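Side-chain contacts in minor fimbrium anchoring subunit Mfa2 (Porphyromonas gingivalis, PDB 5NFI), which attaches the minor fimbriae to the bacterial outer membrane through its interaction with Mfa1 and regulates the length of the fimbriae: residues 30-35 / 56-61; 95-100 / 182-187; 151-156 / 264-269. One frame throughout, in Å; residues are numbered along the deposited sequence.

Contact 1 of 3, residues 30-35 / 56-61; sequences VYAFDK and WLIPLE
V30 and A32 meet I58 and L60 in a buried, wholly apolar contact between the strand that runs through 30-33 and the strand 56-60, which face each other across the interior of the fold. Two observations show that the strands are stacked and not paired: no hydrogen bond joins them, and the axes of the two short segments approach no closer than 8.1 Å, with an angle of 37° between their N-to-C directions. The CB atoms of all four residues point toward the facing strand, following the alternation of an extended chain. Y31 and F33 point away, and their rings pack on F172.

The nearest meeting is that of V30 CG1 with I58 CD1, at 3.5 Å. V30 holds CG1 anti to the backbone N (chi1 -171°), and the I58 chain arrives at about a right angle to the V30 side chain. The end methyl I58 CD1 also lies 3.8 Å from V30 CB. I58 turns its CG2 branch to A32, whose CB lies 4.3 Å from it. A single branch of L60 does the touching further along: CD2 comes within 3.6 Å of A32 CB.

The neighbours bear out the two-layer reading. V7 and V5 of strand 3-10, the hydrogen-bonded partner of 56-60, touch I58 and L60 respectively; I68, on a strand paired with 28-33, touches both V30 and I58. Such interleaved aliphatic side chains between two layers at a small angle are typical of a beta-sandwich, consistent with the transthyretin-like clan of this family.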
loop_
_atom_site.group_PDB
_atom_site.type_symbol
_atom_site.label_atom_id
_atom_site.label_comp_id
_atom_site.label_asym_id
_atom_site.label_seq_id
_atom_site.Cartn_x
_atom_site.Cartn_y
_atom_site.Cartn_z
ATOM N N VAL A 30 16.463 -1.794 4.177
ATOM C CA VAL A 30 16.766 -0.388 4.388
ATOM C C VAL A 30 17.889 0.060 3.462
ATOM O O VAL A 30 18.981 -0.529 3.456
ATOM C CB VAL A 30 17.140 -0.123 5.851
ATOM C CG1 VAL A 30 17.241 1.357 6.104
ATOM C CG2 VAL A 30 16.092 -0.725 6.749
ATOM N N TYR A 31 17.609 1.091 2.671
ATOM C CA TYR A 31 18.537 1.579 1.656
ATOM C C TYR A 31 18.978 2.998 1.970
ATOM O O TYR A 31 18.218 3.782 2.553
ATOM C CB TYR A 31 17.894 1.528 0.259
ATOM C CG TYR A 31 17.376 0.160 -0.083
ATOM C CD1 TYR A 31 18.235 -0.825 -0.535
ATOM C CD2 TYR A 31 16.030 -0.158 0.075
ATOM C CE1 TYR A 31 17.778 -2.080 -0.829
ATOM C CE2 TYR A 31 15.562 -1.423 -0.209
ATOM C CZ TYR A 31 16.449 -2.379 -0.664
ATOM O OH TYR A 31 16.015 -3.647 -0.952
ATOM N N ALA A 32 20.201 3.331 1.572
ATOM C CA ALA A 32 20.711 4.689 1.748
ATOM C C ALA A 32 21.062 5.275 0.388
ATOM O O ALA A 32 21.794 4.668 -0.393
ATOM C CB ALA A 32 21.915 4.704 2.673
ATOM N N PHE A 33 20.507 6.447 0.106
ATOM C CA PHE A 33 20.813 7.166 -1.118
ATOM C C PHE A 33 21.494 8.459 -0.724
ATOM O O PHE A 33 21.231 9.000 0.354
ATOM C CB PHE A 33 19.540 7.409 -1.939
ATOM C CG PHE A 33 18.952 6.144 -2.507
ATOM C CD1 PHE A 33 18.375 5.200 -1.675
ATOM C CD2 PHE A 33 19.025 5.880 -3.856
ATOM C CE1 PHE A 33 17.873 4.026 -2.182
ATOM C CE2 PHE A 33 18.526 4.703 -4.370
ATOM C CZ PHE A 33 17.948 3.777 -3.532
ATOM N N ASP A 34 22.393 8.938 -1.578
ATOM C CA ASP A 34 23.178 10.129 -1.267
ATOM C C ASP A 34 22.646 11.399 -1.928
ATOM O O ASP A 34 21.531 11.422 -2.446
ATOM C CB ASP A 34 24.642 9.914 -1.660
ATOM C CG ASP A 34 24.819 9.583 -3.129
ATOM O OD1 ASP A 34 24.047 10.088 -3.970
ATOM O OD2 ASP A 34 25.756 8.816 -3.448
ATOM N N LYS A 35 23.467 12.444 -1.906
ATOM C CA LYS A 35 23.121 13.740 -2.474
ATOM C C LYS A 35 22.565 13.630 -3.893
ATOM O O LYS A 35 21.761 14.460 -4.301
ATOM C CB LYS A 35 24.345 14.672 -2.463
ATOM C CG LYS A 35 25.213 14.592 -3.718
ATOM C CD LYS A 35 26.329 15.635 -3.737
ATOM C CE LYS A 35 26.722 16.001 -5.172
ATOM N NZ LYS A 35 25.679 16.801 -5.910
ATOM N N TRP A 56 18.744 0.264 14.392
ATOM C CA TRP A 56 19.412 -0.570 13.397
ATOM C C TRP A 56 20.484 0.255 12.704
ATOM O O TRP A 56 20.198 1.347 12.216
ATOM C CB TRP A 56 18.406 -1.119 12.370
ATOM C CG TRP A 56 17.612 -2.294 12.868
ATOM C CD1 TRP A 56 17.942 -3.612 12.756
ATOM C CD2 TRP A 56 16.363 -2.254 13.565
ATOM N NE1 TRP A 56 16.977 -4.398 13.339
ATOM C CE2 TRP A 56 15.998 -3.590 13.843
ATOM C CE3 TRP A 56 15.518 -1.221 13.982
ATOM C CZ2 TRP A 56 14.833 -3.917 14.521
ATOM C CZ3 TRP A 56 14.358 -1.547 14.650
ATOM C CH2 TRP A 56 14.025 -2.884 14.915
ATOM N N LEU A 57 21.713 -0.255 12.666
ATOM C CA LEU A 57 22.810 0.460 12.024
ATOM C C LEU A 57 22.781 0.293 10.512
ATOM O O LEU A 57 22.707 -0.818 10.001
ATOM C CB LEU A 57 24.157 -0.012 12.571
ATOM C CG LEU A 57 25.405 0.675 11.993
ATOM C CD1 LEU A 57 25.383 2.196 12.201
ATOM C CD2 LEU A 57 26.660 0.076 12.587
ATOM N N ILE A 58 22.838 1.418 9.814
ATOM C CA ILE A 58 22.893 1.477 8.367
ATOM C C ILE A 58 24.292 1.952 8.002
ATOM O O ILE A 58 24.616 3.137 8.147
ATOM C CB ILE A 58 21.823 2.436 7.778
ATOM C CG1 ILE A 58 20.438 2.136 8.356
ATOM C CG2 ILE A 58 21.776 2.342 6.273
ATOM C CD1 ILE A 58 19.997 0.693 8.168
ATOM N N PRO A 59 25.149 1.012 7.590
ATOM C CA PRO A 59 26.515 1.313 7.162
ATOM C C PRO A 59 26.584 2.388 6.082
ATOM O O PRO A 59 25.811 2.341 5.119
ATOM C CB PRO A 59 26.999 -0.030 6.624
ATOM C CG PRO A 59 26.296 -1.012 7.464
ATOM C CD PRO A 59 24.940 -0.438 7.731
ATOM N N LEU A 60 27.484 3.352 6.277
ATOM C CA LEU A 60 27.836 4.332 5.254
ATOM C C LEU A 60 29.352 4.474 5.279
ATOM O O LEU A 60 30.006 3.868 6.119
ATOM C CB LEU A 60 27.163 5.679 5.503
ATOM C CG LEU A 60 25.644 5.718 5.643
ATOM C CD1 LEU A 60 25.236 7.113 6.003
ATOM C CD2 LEU A 60 24.998 5.317 4.346
ATOM N N GLU A 61 29.926 5.264 4.379
ATOM C CA GLU A 61 31.377 5.419 4.371
ATOM C C GLU A 61 31.826 6.845 4.132
ATOM O O GLU A 61 32.493 7.444 4.973
ATOM C CB GLU A 61 31.998 4.503 3.322
ATOM C CG GLU A 61 31.871 3.048 3.682
ATOM C CD GLU A 61 32.319 2.139 2.584
ATOM O OE1 GLU A 61 33.027 2.615 1.668
ATOM O OE2 GLU A 61 31.951 0.948 2.638
#

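Contact 2 of 3, residues 95-100 / 182-187; sequences MRLKQD and TYYPGE
Q99 and T182 meet through their polar ends, L97 and Y184 through a methyl and a ring. The Q99 side chain is extended beyond CG (chi2 -173°), which carries its amide across to the buried T182. There T182 OG1 donates a hydrogen bond to Q99 OE1, with an O-to-O distance of 2.5 Å as modelled; at this resolution the short length is no measure of strength. OG1 approaches OE1 well off the extended C=O line, the angle CD-OE1-OG1 being about 144°. On the other end of the same amide, Q99 NE2 bonds to the backbone O of G101, so both ends of the group are held and its rotation is fixed.

T182 places CG2 anti to its backbone N, and this methyl lies over one face of the Y184 ring, off its centre. T182 thus serves both halves of the contact. The strand containing 182-184 pairs with 159-165 and 196-202, whereas 95-100 belongs to a separate four-stranded antiparallel sheet with 78-80, 103-104 and 169-171; the contact therefore bridges two sheets by side chains alone, within a fold assigned to the transthyretin clan.

L97 reaches Y184 with one branch. Its CD2 approaches the ring obliquely, 3.5 Å from Y184 CE2 and 3.8 Å from Y184 OH. The Y184 hydroxyl is hydrogen-bonded to N167 OD1, a partner outside both segments. A104, from strand 103-104, touches L97, T182 and Y184 alike.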
loop_
_atom_site.group_PDB
_atom_site.type_symbol
_atom_site.label_atom_id
_atom_site.label_comp_id
_atom_site.label_asym_id
_atom_site.label_seq_id
_atom_site.Cartn_x
_atom_site.Cartn_y
_atom_site.Cartn_z
HETATM N N MSE A 95 10.347 -2.882 -7.073
HETATM C CA MSE A 95 9.389 -3.894 -6.650
HETATM C C MSE A 95 8.175 -3.964 -7.559
HETATM O O MSE A 95 7.601 -2.930 -7.883
HETATM C CB MSE A 95 8.921 -3.529 -5.256
HETATM C CG MSE A 95 8.551 -4.610 -4.303
HETATM SE SE MSE A 95 7.867 -3.590 -2.766
HETATM C CE MSE A 95 6.027 -3.333 -3.360
ATOM N N ARG A 96 7.768 -5.172 -7.940
ATOM C CA ARG A 96 6.485 -5.356 -8.599
ATOM C C ARG A 96 5.713 -6.491 -7.958
ATOM O O ARG A 96 6.257 -7.568 -7.777
ATOM C CB ARG A 96 6.668 -5.631 -10.089
ATOM C CG ARG A 96 7.075 -4.415 -10.869
ATOM C CD ARG A 96 7.202 -4.710 -12.332
ATOM N NE ARG A 96 8.006 -3.699 -13.013
ATOM C CZ ARG A 96 7.605 -2.448 -13.239
ATOM N NH1 ARG A 96 6.415 -2.044 -12.820
ATOM N NH2 ARG A 96 8.399 -1.594 -13.871
ATOM N N LEU A 97 4.444 -6.263 -7.625
ATOM C CA LEU A 97 3.639 -7.343 -7.069
ATOM C C LEU A 97 3.566 -8.491 -8.066
ATOM O O LEU A 97 3.319 -8.278 -9.258
ATOM C CB LEU A 97 2.246 -6.864 -6.700
ATOM C CG LEU A 97 1.382 -7.926 -6.011
ATOM C CD1 LEU A 97 2.099 -8.512 -4.819
ATOM C CD2 LEU A 97 0.038 -7.332 -5.578
ATOM N N LYS A 98 3.839 -9.705 -7.599
ATOM C CA LYS A 98 3.832 -10.837 -8.522
ATOM C C LYS A 98 2.445 -10.991 -9.093
ATOM O O LYS A 98 1.451 -10.840 -8.388
ATOM C CB LYS A 98 4.280 -12.135 -7.844
ATOM C CG LYS A 98 5.743 -12.420 -8.055
ATOM C CD LYS A 98 6.228 -13.496 -7.122
ATOM C CE LYS A 98 7.744 -13.609 -7.154
ATOM N NZ LYS A 98 8.218 -14.732 -6.294
ATOM N N GLN A 99 2.380 -11.288 -10.381
ATOM C CA GLN A 99 1.088 -11.429 -11.023
ATOM C C GLN A 99 1.005 -12.644 -11.907
ATOM O O GLN A 99 2.015 -13.211 -12.302
ATOM C CB GLN A 99 0.762 -10.199 -11.862
ATOM C CG GLN A 99 0.497 -8.941 -11.082
ATOM C CD GLN A 99 0.030 -7.842 -11.991
ATOM O OE1 GLN A 99 0.041 -6.676 -11.620
ATOM N NE2 GLN A 99 -0.390 -8.210 -13.203
ATOM N N ASP A 100 -0.228 -13.017 -12.223
ATOM C CA ASP A 100 -0.516 -14.059 -13.186
ATOM C C ASP A 100 -1.459 -13.496 -14.227
ATOM O O ASP A 100 -2.674 -13.525 -14.053
ATOM C CB ASP A 100 -1.131 -15.257 -12.498
ATOM C CG ASP A 100 -1.744 -16.204 -13.468
ATOM O OD1 ASP A 100 -1.127 -16.434 -14.528
ATOM O OD2 ASP A 100 -2.860 -16.688 -13.190
ATOM N N THR A 182 -3.924 -3.771 -11.991
ATOM C CA THR A 182 -3.772 -5.090 -11.423
ATOM C C THR A 182 -5.073 -5.481 -10.761
ATOM O O THR A 182 -5.617 -4.733 -9.946
ATOM C CB THR A 182 -2.642 -5.137 -10.373
ATOM O OG1 THR A 182 -1.401 -4.741 -10.968
ATOM C CG2 THR A 182 -2.503 -6.522 -9.805
ATOM N N TYR A 183 -5.583 -6.648 -11.103
ATOM C CA TYR A 183 -6.779 -7.117 -10.447
ATOM C C TYR A 183 -6.388 -7.838 -9.170
ATOM O O TYR A 183 -5.430 -8.598 -9.163
ATOM C CB TYR A 183 -7.594 -8.010 -11.387
ATOM C CG TYR A 183 -8.382 -7.193 -12.371
ATOM C CD1 TYR A 183 -7.817 -6.763 -13.562
ATOM C CD2 TYR A 183 -9.691 -6.809 -12.089
ATOM C CE1 TYR A 183 -8.543 -5.989 -14.462
ATOM C CE2 TYR A 183 -10.428 -6.038 -12.978
ATOM C CZ TYR A 183 -9.848 -5.627 -14.158
ATOM O OH TYR A 183 -10.584 -4.854 -15.030
ATOM N N TYR A 184 -7.117 -7.579 -8.086
ATOM C CA TYR A 184 -6.848 -8.273 -6.822
ATOM C C TYR A 184 -7.882 -9.357 -6.500
ATOM O O TYR A 184 -9.092 -9.147 -6.666
ATOM C CB TYR A 184 -6.763 -7.267 -5.674
ATOM C CG TYR A 184 -5.515 -6.434 -5.755
ATOM C CD1 TYR A 184 -5.489 -5.271 -6.507
ATOM C CD2 TYR A 184 -4.350 -6.829 -5.107
ATOM C CE1 TYR A 184 -4.350 -4.513 -6.596
ATOM C CE2 TYR A 184 -3.208 -6.078 -5.188
ATOM C CZ TYR A 184 -3.211 -4.920 -5.930
ATOM O OH TYR A 184 -2.065 -4.168 -6.019
ATOM N N PRO A 185 -7.391 -10.520 -6.026
ATOM C CA PRO A 185 -8.167 -11.738 -5.793
ATOM C C PRO A 185 -9.275 -11.533 -4.778
ATOM O O PRO A 185 -9.012 -11.446 -3.582
ATOM C CB PRO A 185 -7.130 -12.724 -5.261
ATOM C CG PRO A 185 -5.816 -12.150 -5.619
ATOM C CD PRO A 185 -5.996 -10.682 -5.592
ATOM N N GLY A 186 -10.510 -11.472 -5.263
ATOM C CA GLY A 186 -11.652 -11.239 -4.404
ATOM C C GLY A 186 -12.308 -12.503 -3.901
ATOM O O GLY A 186 -13.199 -13.053 -4.547
ATOM N N GLU A 187 -11.869 -12.966 -2.738
ATOM C CA GLU A 187 -12.483 -14.132 -2.128
ATOM C C GLU A 187 -13.853 -13.742 -1.565
ATOM O O GLU A 187 -14.009 -12.682 -0.944
ATOM C CB GLU A 187 -11.561 -14.724 -1.063
ATOM C CG GLU A 187 -10.255 -15.233 -1.669
ATOM C CD GLU A 187 -10.472 -16.270 -2.780
ATOM O OE1 GLU A 187 -11.293 -17.198 -2.591
ATOM O OE2 GLU A 187 -9.833 -16.142 -3.852
#

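Contact 3 of 3, residues 151-156 / 264-269; sequences DSLPHP and DTYVVV
P154 lies over one face of the Y266 ring, and the two side chains come from opposite directions. The evidence for a CH-pi contact is in the position of P154 CD: it is 3.7 Å from the centroid of the Y266 ring, along a line 26° off the ring normal. The carbon sits away from the ring centre, on the hydroxyl side, where its nearest ring atom is Y266 CZ at 3.3 Å. The neighbouring pyrrolidine carbon reaches further out, P154 CG lying 3.3 Å from Y266 OH, so the CG-CD bond of P154 lies over the hydroxyl end of the ring.

L153 adds a looser contact at the root of the same side chain. It sends CD1 to within 4.2 Å of Y266 CB, approaching the ring itself obliquely. With CG of Y266 anti to the carbonyl carbon (chi1 -77°), the ring extends from the strand toward residues 153-154.

The loop that holds these two residues links strand 133-151 to strand 159-165. Beside it, 249-258 runs parallel to 133-151 and antiparallel to 266-273, which sets Y266 one strand beyond the immediate neighbour of the loop's first end. The family as a whole is placed in the transthyretin clan.

Y159 touches both L153 and Y266, and A256 lies against L153. H258 meets the tyrosine ring edge-to-face, and its NE2 is in turn hydrogen-bonded to D264 OD1. At the start of the loop, D151 is held by backbone bonds to L254 and A256, while its carboxylate makes a salt bridge to R253 and a hydrogen bond to T195.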
loop_
_atom_site.group_PDB
_atom_site.type_symbol
_atom_site.label_atom_id
_atom_site.label_comp_id
_atom_site.label_asym_id
_atom_site.label_seq_id
_atom_site.Cartn_x
_atom_site.Cartn_y
_atom_site.Cartn_z
ATOM N N ASP A 151 -25.679 -5.445 -2.033
ATOM C CA ASP A 151 -26.880 -5.706 -1.266
ATOM C C ASP A 151 -28.152 -5.650 -2.103
ATOM O O ASP A 151 -28.230 -4.925 -3.102
ATOM C CB ASP A 151 -26.986 -4.685 -0.136
ATOM C CG ASP A 151 -27.573 -5.269 1.106
ATOM O OD1 ASP A 151 -27.338 -6.468 1.355
ATOM O OD2 ASP A 151 -28.272 -4.540 1.832
ATOM N N SER A 152 -29.160 -6.385 -1.640
ATOM C CA SER A 152 -30.472 -6.430 -2.267
ATOM C C SER A 152 -30.322 -6.739 -3.752
ATOM O O SER A 152 -30.417 -5.859 -4.604
ATOM C CB SER A 152 -31.229 -5.120 -2.037
ATOM O OG SER A 152 -30.451 -3.991 -2.392
ATOM N N LEU A 153 -30.085 -8.009 -4.044
ATOM C CA LEU A 153 -29.671 -8.434 -5.369
ATOM C C LEU A 153 -30.114 -9.874 -5.580
ATOM O O LEU A 153 -29.683 -10.763 -4.858
ATOM C CB LEU A 153 -28.147 -8.291 -5.496
ATOM C CG LEU A 153 -27.377 -8.477 -6.798
ATOM C CD1 LEU A 153 -27.514 -7.274 -7.698
ATOM C CD2 LEU A 153 -25.926 -8.695 -6.456
ATOM N N PRO A 154 -30.997 -10.114 -6.553
ATOM C CA PRO A 154 -31.418 -11.500 -6.738
ATOM C C PRO A 154 -30.267 -12.320 -7.288
ATOM O O PRO A 154 -29.510 -11.814 -8.120
ATOM C CB PRO A 154 -32.564 -11.392 -7.752
ATOM C CG PRO A 154 -32.220 -10.194 -8.553
ATOM C CD PRO A 154 -31.536 -9.231 -7.600
ATOM N N HIS A 155 -30.130 -13.554 -6.823
ATOM C CA HIS A 155 -29.032 -14.407 -7.268
ATOM C C HIS A 155 -27.640 -13.790 -7.061
ATOM O O HIS A 155 -26.874 -13.656 -8.022
ATOM C CB HIS A 155 -29.213 -14.748 -8.740
ATOM C CG HIS A 155 -30.574 -15.253 -9.065
ATOM N ND1 HIS A 155 -31.136 -16.327 -8.414
ATOM C CD2 HIS A 155 -31.492 -14.828 -9.964
ATOM C CE1 HIS A 155 -32.345 -16.549 -8.902
ATOM N NE2 HIS A 155 -32.580 -15.659 -9.850
ATOM N N PRO A 156 -27.302 -13.430 -5.811
ATOM C CA PRO A 156 -26.022 -12.746 -5.577
ATOM C C PRO A 156 -24.806 -13.566 -5.997
ATOM O O PRO A 156 -23.730 -13.004 -6.151
ATOM C CB PRO A 156 -26.013 -12.514 -4.057
ATOM C CG PRO A 156 -26.976 -13.550 -3.510
ATOM C CD PRO A 156 -28.024 -13.720 -4.561
ATOM N N ASP A 264 -34.395 -4.642 -17.782
ATOM C CA ASP A 264 -34.604 -5.706 -16.799
ATOM C C ASP A 264 -33.269 -6.058 -16.128
ATOM O O ASP A 264 -32.921 -7.231 -16.001
ATOM C CB ASP A 264 -35.220 -6.942 -17.462
ATOM C CG ASP A 264 -36.360 -7.542 -16.654
ATOM O OD1 ASP A 264 -36.412 -7.325 -15.424
ATOM O OD2 ASP A 264 -37.217 -8.233 -17.260
ATOM N N THR A 265 -32.516 -5.029 -15.736
ATOM C CA THR A 265 -31.157 -5.190 -15.223
ATOM C C THR A 265 -31.007 -4.421 -13.908
ATOM O O THR A 265 -31.794 -3.531 -13.611
ATOM C CB THR A 265 -30.115 -4.730 -16.290
ATOM O OG1 THR A 265 -29.616 -5.873 -17.000
ATOM C CG2 THR A 265 -28.949 -3.951 -15.687
ATOM N N TYR A 266 -30.035 -4.801 -13.091
ATOM C CA TYR A 266 -29.811 -4.121 -11.839
ATOM C C TYR A 266 -28.751 -3.061 -11.983
ATOM O O TYR A 266 -27.906 -3.104 -12.886
ATOM C CB TYR A 266 -29.448 -5.131 -10.758
ATOM C CG TYR A 266 -30.692 -5.825 -10.318
ATOM C CD1 TYR A 266 -31.303 -6.763 -11.139
ATOM C CD2 TYR A 266 -31.317 -5.486 -9.129
ATOM C CE1 TYR A 266 -32.475 -7.374 -10.776
ATOM C CE2 TYR A 266 -32.502 -6.095 -8.754
ATOM C CZ TYR A 266 -33.076 -7.040 -9.587
ATOM O OH TYR A 266 -34.246 -7.663 -9.231
ATOM N N VAL A 267 -28.828 -2.079 -11.102
ATOM C CA VAL A 267 -27.849 -1.016 -11.048
ATOM C C VAL A 267 -27.537 -0.699 -9.606
ATOM O O VAL A 267 -28.252 -1.133 -8.711
ATOM C CB VAL A 267 -28.350 0.249 -11.717
ATOM C CG1 VAL A 267 -28.503 0.033 -13.203
ATOM C CG2 VAL A 267 -29.651 0.660 -11.078
ATOM N N VAL A 268 -26.477 0.068 -9.382
ATOM C CA VAL A 268 -26.093 0.461 -8.032
ATOM C C VAL A 268 -26.568 1.891 -7.790
ATOM O O VAL A 268 -26.290 2.785 -8.587
ATOM C CB VAL A 268 -24.571 0.335 -7.831
ATOM C CG1 VAL A 268 -24.108 1.092 -6.598
ATOM C CG2 VAL A 268 -24.152 -1.126 -7.748
ATOM N N VAL A 269 -27.301 2.093 -6.698
ATOM C CA VAL A 269 -27.975 3.359 -6.412
ATOM C C VAL A 269 -27.545 3.996 -5.095
ATOM O O VAL A 269 -28.161 4.964 -4.654
ATOM C CB VAL A 269 -29.516 3.182 -6.351
ATOM C CG1 VAL A 269 -30.078 2.764 -7.711
ATOM C CG2 VAL A 269 -29.883 2.168 -5.280
#

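Overall arrangement
Contacts 1, 2 and 3 are spread along an elongated, strand-rich chain. Between centres, contacts 1 and 2 are about 31 Å apart, contacts 2 and 3 about 27 Å, and contacts 1 and 3 about 55 Å, on opposite sides of the chain's centre. None touches another. Along the sequence contact 1 closes before the other two open, whereas the segments of contacts 2 and 3 alternate. The long strand 133-151 relates all three through pairing: it pairs with 3-10, which also pairs with 56-60 of contact 1; with 196-202, which pairs with 182-190 of contact 2; and with 249-258, which pairs with 266-273 of contact 3.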